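Side-chain contacts in putative adhesin (Komagataella phaffii, PDB 5FX8), which is a putative adhesin that may take part in cell-cell interaction, represented here by an N-terminal portion containing two cohesin-like domains: residues S17-Y20 with L21-F25; L112-S115 with E116-E120. All blocks are in the same frame, centred on the assembly; numbering follows the deposited sequence.

Contact 1 (S17-Y20 with L21-F25); sequences STAY and LSDWF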
loop_
_atom_site.group_PDB
_atom_site.type_symbol
_atom_site.label_atom_id
_atom_site.label_comp_id
_atom_site.label_asym_id
_atom_site.label_seq_id
_atom_site.Cartn_x
_atom_site.Cartn_y
_atom_site.Cartn_z
ATOM N N SER C 17 -42.374 -30.026 31.267
ATOM C CA SER C 17 -41.498 -31.077 31.752
ATOM C C SER C 17 -40.021 -30.778 31.552
ATOM O O SER C 17 -39.192 -31.498 32.109
ATOM C CB SER C 17 -41.848 -32.388 31.056
ATOM O OG SER C 17 -41.825 -32.239 29.641
ATOM N N THR C 18 -39.669 -29.760 30.772
ATOM C CA THR C 18 -38.276 -29.391 30.546
ATOM C C THR C 18 -37.812 -28.422 31.628
ATOM O O THR C 18 -38.491 -27.435 31.921
ATOM C CB THR C 18 -38.135 -28.764 29.162
ATOM O OG1 THR C 18 -38.448 -29.747 28.179
ATOM C CG2 THR C 18 -36.737 -28.286 28.929
ATOM N N ALA C 19 -36.654 -28.694 32.216
ATOM C CA ALA C 19 -36.216 -27.875 33.323
ATOM C C ALA C 19 -34.703 -27.807 33.345
ATOM O O ALA C 19 -34.028 -28.703 32.848
ATOM C CB ALA C 19 -36.724 -28.430 34.646
ATOM N N TYR C 20 -34.184 -26.723 33.915
ATOM C CA TYR C 20 -32.788 -26.599 34.299
ATOM C C TYR C 20 -32.580 -27.172 35.694
ATOM O O TYR C 20 -33.506 -27.272 36.493
ATOM C CB TYR C 20 -32.343 -25.140 34.294
ATOM C CG TYR C 20 -32.264 -24.513 32.951
ATOM C CD1 TYR C 20 -32.072 -25.283 31.818
ATOM C CD2 TYR C 20 -32.371 -23.153 32.803
ATOM C CE1 TYR C 20 -31.991 -24.707 30.579
ATOM C CE2 TYR C 20 -32.292 -22.562 31.553
ATOM C CZ TYR C 20 -32.102 -23.344 30.453
ATOM O OH TYR C 20 -32.031 -22.783 29.213
ATOM N N LEU C 21 -31.340 -27.538 35.993
ATOM C CA LEU C 21 -31.073 -28.022 37.331
ATOM C C LEU C 21 -31.308 -26.941 38.361
ATOM O O LEU C 21 -31.470 -27.254 39.541
ATOM C CB LEU C 21 -29.645 -28.526 37.443
ATOM C CG LEU C 21 -29.250 -29.786 36.692
ATOM C CD1 LEU C 21 -27.768 -30.009 36.871
ATOM C CD2 LEU C 21 -30.018 -30.950 37.234
ATOM N N SER C 22 -31.333 -25.678 37.935
ATOM C CA SER C 22 -31.424 -24.536 38.827
ATOM C C SER C 22 -32.852 -24.047 39.025
ATOM O O SER C 22 -33.060 -23.077 39.757
ATOM C CB SER C 22 -30.561 -23.389 38.290
ATOM O OG SER C 22 -31.123 -22.826 37.118
ATOM N N ASP C 23 -33.826 -24.707 38.414
ATOM C CA ASP C 23 -35.188 -24.223 38.356
ATOM C C ASP C 23 -35.940 -24.446 39.662
ATOM O O ASP C 23 -35.609 -25.323 40.465
ATOM C CB ASP C 23 -35.926 -24.908 37.224
ATOM C CG ASP C 23 -35.516 -24.388 35.888
ATOM O OD1 ASP C 23 -34.811 -23.351 35.849
ATOM O OD2 ASP C 23 -35.923 -24.993 34.881
ATOM N N TRP C 24 -36.956 -23.612 39.869
ATOM C CA TRP C 24 -38.023 -23.906 40.810
ATOM C C TRP C 24 -38.964 -24.916 40.171
ATOM O O TRP C 24 -39.440 -24.706 39.051
ATOM C CB TRP C 24 -38.813 -22.651 41.176
ATOM C CG TRP C 24 -38.111 -21.630 41.983
ATOM C CD1 TRP C 24 -37.584 -20.459 41.536
ATOM C CD2 TRP C 24 -37.898 -21.648 43.398
ATOM N NE1 TRP C 24 -37.024 -19.759 42.575
ATOM C CE2 TRP C 24 -37.212 -20.467 43.731
ATOM C CE3 TRP C 24 -38.197 -22.559 44.412
ATOM C CZ2 TRP C 24 -36.828 -20.177 45.030
ATOM C CZ3 TRP C 24 -37.812 -22.273 45.695
ATOM C CH2 TRP C 24 -37.138 -21.098 45.996
ATOM N N PHE C 25 -39.230 -26.008 40.892
ATOM C CA PHE C 25 -40.142 -27.061 40.473
ATOM C C PHE C 25 -41.456 -26.928 41.223
ATOM O O PHE C 25 -41.492 -27.063 42.448
ATOM C CB PHE C 25 -39.536 -28.428 40.737
ATOM C CG PHE C 25 -38.347 -28.724 39.901
ATOM C CD1 PHE C 25 -37.098 -28.248 40.253
ATOM C CD2 PHE C 25 -38.474 -29.485 38.748
ATOM C CE1 PHE C 25 -36.002 -28.530 39.467
ATOM C CE2 PHE C 25 -37.370 -29.767 37.968
ATOM C CZ PHE C 25 -36.134 -29.291 38.329
#
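D23 and Y20 hold each other through a reciprocal pair of hydrogen bonds. Y20 N points at D23 OD2 (2.6 Å, N-H...O 159°) and reaches it from above the carboxylate plane, while D23 N returns a bond to Y20 O at 3.2 Å. With chi1 at -74°, D23 CG lies beside its own backbone N, and the carboxylate folds back over the peptide that it accepts from. OD2 is gripped further by the guanidinium of R13 and the hydroxyl of S11, so the buried carboxylate has several partners. The other oxygen, D23 OD1, lies 3.4 Å from Y20 CB; the ring and carboxylate planes stand 40° apart. Y20 itself runs off to bond D148 N through its OH. Next to these polar bonds the packing is apolar and close: A19 CB touches F25 at CE2 (3.6 Å) and CZ (3.8 Å), with V142 alongside both residues. L21 leaves the turn and packs on L114 and L144. The solvent side is looser: S22 is exposed, its OG coming no nearer than 3.8 Å to Y20 CB. This is a type I beta turn, Y20 to D23, joining strand 18-19 to strand 25-31 within the first cohesin-like domain.

Contact 2 (L112-S115 with E116-E120); sequences LKLS and EQFTE
S115 OG takes the amide hydrogen of F118 (OG to N 3.2 Å, N-H...O 146°), which identifies S115 as the N-cap of the short helix 116-120. The same residue uses its carbonyl: S115 O accepts from T119 N at 3.1 Å, the first bond of the helix, and more weakly from F118 N. Two acceptors of one residue thus serve the first turn, and OG also rests 3.4 Å from F118 CB.

Beside the cap runs an apolar seam. Both methyls of L114 come obliquely to the CD2-CE2 bond of the F118 ring, from the same side of its plane, CD2 lying 3.7 Å from CD2 of F118 and CD1 3.8 Å from its CE2. F118 CG stands opposite the backbone N (chi1 168°), directing the ring back toward the strand end. Next to it, L114 CB meets T119 CG2 at 3.7 Å.

A second shell surrounds these parts and may hold them in place. L114 is packed by L21, F25 and L54, the F118 ring meets that of H127, and the S115 backbone bonds to E53. Strand 101-114 hands over to the helix, the axes of segments 112-114 and 116-120 running at 42° to each other. Inside the helix, E116 O receives two donors: the amide of E120, 2.9 Å away at N, and the T119 hydroxyl, whose OG1 lies 3.1 Å away and tilted from the carbonyl plane.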
loop_
_atom_site.group_PDB
_atom_site.type_symbol
_atom_site.label_atom_id
_atom_site.label_comp_id
_atom_site.label_asym_id
_atom_site.label_seq_id
_atom_site.Cartn_x
_atom_site.Cartn_y
_atom_site.Cartn_z
ATOM N N LEU C 112 -40.207 -26.093 44.884
ATOM C CA LEU C 112 -39.020 -26.689 45.466
ATOM C C LEU C 112 -37.845 -26.507 44.516
ATOM O O LEU C 112 -38.015 -26.277 43.320
ATOM C CB LEU C 112 -39.240 -28.180 45.753
ATOM C CG LEU C 112 -40.501 -28.494 46.546
ATOM C CD1 LEU C 112 -40.651 -29.970 46.776
ATOM C CD2 LEU C 112 -40.414 -27.812 47.858
ATOM N N LYS C 113 -36.648 -26.600 45.068
ATOM C CA LYS C 113 -35.411 -26.637 44.309
ATOM C C LYS C 113 -34.795 -28.026 44.406
ATOM O O LYS C 113 -35.049 -28.776 45.350
ATOM C CB LYS C 113 -34.415 -25.606 44.831
ATOM C CG LYS C 113 -34.796 -24.167 44.613
ATOM C CD LYS C 113 -34.921 -23.821 43.137
ATOM C CE LYS C 113 -34.597 -22.353 42.876
ATOM N NZ LYS C 113 -33.163 -22.030 43.206
ATOM N N LEU C 114 -33.964 -28.367 43.432
ATOM C CA LEU C 114 -33.205 -29.600 43.526
ATOM C C LEU C 114 -32.063 -29.425 44.513
ATOM O O LEU C 114 -31.446 -28.367 44.577
ATOM C CB LEU C 114 -32.670 -30.001 42.157
ATOM C CG LEU C 114 -33.699 -30.590 41.190
ATOM C CD1 LEU C 114 -33.134 -30.608 39.805
ATOM C CD2 LEU C 114 -34.073 -31.990 41.612
ATOM N N SER C 115 -31.784 -30.463 45.293
ATOM C CA SER C 115 -30.694 -30.390 46.259
ATOM C C SER C 115 -29.328 -30.298 45.580
ATOM O O SER C 115 -29.127 -30.764 44.460
ATOM C CB SER C 115 -30.708 -31.611 47.172
ATOM O OG SER C 115 -30.471 -32.795 46.438
ATOM N N GLU C 116 -28.369 -29.708 46.291
ATOM C CA GLU C 116 -27.001 -29.698 45.796
ATOM C C GLU C 116 -26.506 -31.112 45.574
ATOM O O GLU C 116 -25.965 -31.431 44.512
ATOM C CB GLU C 116 -26.086 -28.973 46.774
ATOM C CG GLU C 116 -25.989 -27.476 46.590
ATOM C CD GLU C 116 -24.792 -26.909 47.323
ATOM O OE1 GLU C 116 -24.819 -26.856 48.572
ATOM O OE2 GLU C 116 -23.803 -26.549 46.656
ATOM N N GLN C 117 -26.707 -31.980 46.570
ATOM C CA GLN C 117 -26.212 -33.350 46.492
ATOM C C GLN C 117 -26.649 -34.014 45.197
ATOM O O GLN C 117 -25.879 -34.754 44.572
ATOM C CB GLN C 117 -26.696 -34.146 47.705
ATOM C CG GLN C 117 -26.229 -35.602 47.758
ATOM C CD GLN C 117 -25.457 -35.929 49.031
ATOM O OE1 GLN C 117 -25.925 -35.665 50.141
ATOM N NE2 GLN C 117 -24.262 -36.496 48.874
ATOM N N PHE C 118 -27.868 -33.727 44.755
ATOM C CA PHE C 118 -28.342 -34.344 43.531
ATOM C C PHE C 118 -27.733 -33.686 42.305
ATOM O O PHE C 118 -27.376 -34.379 41.347
ATOM C CB PHE C 118 -29.864 -34.288 43.458
ATOM C CG PHE C 118 -30.404 -34.643 42.110
ATOM C CD1 PHE C 118 -30.453 -35.958 41.695
ATOM C CD2 PHE C 118 -30.837 -33.656 41.242
ATOM C CE1 PHE C 118 -30.932 -36.281 40.442
ATOM C CE2 PHE C 118 -31.316 -33.982 39.998
ATOM C CZ PHE C 118 -31.362 -35.297 39.597
ATOM N N THR C 119 -27.601 -32.362 42.314
ATOM C CA THR C 119 -27.200 -31.667 41.102
ATOM C C THR C 119 -25.709 -31.762 40.823
ATOM O O THR C 119 -25.314 -31.620 39.664
ATOM C CB THR C 119 -27.604 -30.196 41.148
ATOM O OG1 THR C 119 -26.949 -29.550 42.242
ATOM C CG2 THR C 119 -29.100 -30.053 41.283
ATOM N N GLU C 120 -24.877 -31.990 41.846
ATOM C CA GLU C 120 -23.451 -32.188 41.593
ATOM C C GLU C 120 -23.231 -33.347 40.635
ATOM O O GLU C 120 -22.466 -33.242 39.671
ATOM C CB GLU C 120 -22.693 -32.442 42.896
ATOM C CG GLU C 120 -23.000 -31.474 44.010
ATOM C CD GLU C 120 -22.155 -30.245 43.991
ATOM O OE1 GLU C 120 -21.414 -30.054 43.036
ATOM O OE2 GLU C 120 -22.248 -29.450 44.926
#

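From the N terminus, contact 1 comes first: it closes the turn that leaves strand 18-19 and enters strand 25-31. Contact 2 follows much later, where strand 101-114 ends and helix 116-120 begins. The two are in series along the chain, neither nested nor crossed, yet their centres lie about 11 Å apart, consistent with the antiparallel pairing of strands 25-31 and 101-114. The evidence is direct: F25 N lies 2.7 Å from L112 O, probably hydrogen-bonded, and F25 CE1 packs 3.5 Å from L114 CG. W24 adds a cation-pi contact with K113. Together they tie the turn to the helix-bearing strand end within one cohesin-like domain.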